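Side-chain contact in flagellar hook associated protein type 3 FlgL (Legionella pneumophila subsp. pneumophila, PDB 5YTI), which probably serves as a structural protein at the junction between the flagellar hook and filament: residues 126-129 / 133-136. Numbering follows the deposited sequence.
Sequences NTKD and SYMF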
loop_
_atom_site.group_PDB
_atom_site.type_symbol
_atom_site.label_atom_id
_atom_site.label_comp_id
_atom_site.label_asym_id
_atom_site.label_seq_id
_atom_site.Cartn_x
_atom_site.Cartn_y
_atom_site.Cartn_z
ATOM N N ASN A 126 2.453 19.902 2.731
ATOM C CA ASN A 126 2.494 20.768 3.905
ATOM C C ASN A 126 1.621 22.016 3.719
ATOM O O ASN A 126 1.816 23.041 4.404
ATOM C CB ASN A 126 3.943 21.159 4.233
ATOM C CG ASN A 126 4.770 19.989 4.719
ATOM O OD1 ASN A 126 4.305 19.162 5.488
ATOM N ND2 ASN A 126 5.999 19.912 4.264
ATOM N N THR A 127 0.658 21.936 2.807
ATOM C CA THR A 127 -0.247 23.045 2.581
ATOM C C THR A 127 -1.125 23.357 3.781
ATOM O O THR A 127 -1.631 22.435 4.461
ATOM C CB THR A 127 -1.237 22.736 1.475
ATOM O OG1 THR A 127 -0.530 22.342 0.312
ATOM C CG2 THR A 127 -2.049 23.947 1.179
ATOM N N LYS A 128 -1.333 24.659 4.001
ATOM C CA LYS A 128 -2.307 25.149 4.969
ATOM C C LYS A 128 -3.634 25.440 4.264
ATOM O O LYS A 128 -3.644 25.939 3.137
ATOM C CB LYS A 128 -1.783 26.395 5.661
ATOM C CG LYS A 128 -0.498 26.144 6.426
ATOM C CD LYS A 128 0.034 27.426 7.053
ATOM C CE LYS A 128 1.139 27.153 8.071
ATOM N NZ LYS A 128 1.352 28.290 9.026
ATOM N N ASP A 129 -4.747 25.085 4.912
ATOM C CA ASP A 129 -6.073 25.447 4.401
ATOM C C ASP A 129 -6.508 26.783 5.016
ATOM O O ASP A 129 -5.681 27.507 5.609
ATOM C CB ASP A 129 -7.128 24.295 4.516
ATOM C CG ASP A 129 -7.434 23.846 5.966
ATOM O OD1 ASP A 129 -6.563 23.911 6.850
ATOM O OD2 ASP A 129 -8.565 23.368 6.208
ATOM N N SER A 133 -4.139 26.336 9.397
ATOM C CA SER A 133 -3.866 24.990 9.936
ATOM C C SER A 133 -3.617 23.990 8.784
ATOM O O SER A 133 -4.137 24.165 7.689
ATOM C CB SER A 133 -5.035 24.517 10.799
ATOM O OG SER A 133 -6.247 24.555 10.082
ATOM N N TYR A 134 -2.838 22.940 9.006
ATOM C CA TYR A 134 -2.399 22.100 7.879
ATOM C C TYR A 134 -3.488 21.166 7.365
ATOM O O TYR A 134 -4.191 20.577 8.163
ATOM C CB TYR A 134 -1.164 21.309 8.286
ATOM C CG TYR A 134 0.022 22.194 8.558
ATOM C CD1 TYR A 134 0.795 22.701 7.510
ATOM C CD2 TYR A 134 0.372 22.541 9.861
ATOM C CE1 TYR A 134 1.886 23.524 7.757
ATOM C CE2 TYR A 134 1.458 23.366 10.121
ATOM C CZ TYR A 134 2.212 23.855 9.070
ATOM O OH TYR A 134 3.292 24.665 9.338
HETATM N N MSE A 135 -3.637 21.005 6.048
HETATM C CA MSE A 135 -4.738 20.158 5.542
HETATM C C MSE A 135 -4.490 18.686 5.697
HETATM O O MSE A 135 -5.445 17.919 5.829
HETATM C CB MSE A 135 -5.239 20.464 4.120
HETATM C CG MSE A 135 -4.258 20.432 2.971
HETATM SE SE MSE A 135 -5.227 20.442 1.227
HETATM C CE MSE A 135 -6.059 22.232 1.130
ATOM N N PHE A 136 -3.236 18.255 5.716
ATOM C CA PHE A 136 -2.968 16.821 5.685
ATOM C C PHE A 136 -2.345 16.300 6.972
ATOM O O PHE A 136 -1.659 15.293 6.990
ATOM C CB PHE A 136 -2.054 16.489 4.512
ATOM C CG PHE A 136 -2.662 16.752 3.170
ATOM C CD1 PHE A 136 -3.861 16.166 2.811
ATOM C CD2 PHE A 136 -2.018 17.553 2.250
ATOM C CE1 PHE A 136 -4.427 16.395 1.565
ATOM C CE2 PHE A 136 -2.576 17.779 1.003
ATOM C CZ PHE A 136 -3.784 17.199 0.660
#
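The aliphatic chain of Lys-128 runs alongside the phenol of Tyr-134, with Lys-128 CG 3.8 Å from Tyr-134 CE1 and Lys-128 CE 3.5 Å from Tyr-134 OH. Extended beyond CG, the lysine touches the tyrosine with CG and CE, and the phenol is long enough to meet both; a long, amphipathic chain suits this exposed place. At the ring's edge, in its plane, stands Asn-126 O, 3.3 Å from Tyr-134 CD1.

The two sit opposite each other as a non-hydrogen-bonded antiparallel pair, a single bridge framed by Met-135 N to Thr-127 O (2.9 Å, nearly straight at 170°) and Asp-129 N to Ser-133 O (3.0 Å). Ser-133 OG and Asp-129 CG each lie between backbone N and carbonyl carbon (chi1 55° and 62°), bringing hydroxyl and OD1 into a weak 3.3 Å hydrogen bond. The flexible, nonpolar methionine side chain of Met-135, modelled as selenomethionine, sets CG 4.1 Å from Thr-127 CB, and its bent end reaches Asp-129 CB.

This hairpin-like loop follows helix 104-125, where the threonine hydroxyl of Thr-127 can reach back to Tyr-124 O. Asn-126 OD1 accepts from Val-146 N of strand 146-148, while Thr-127, Met-135 and Phe-136 rest on helix 49-96.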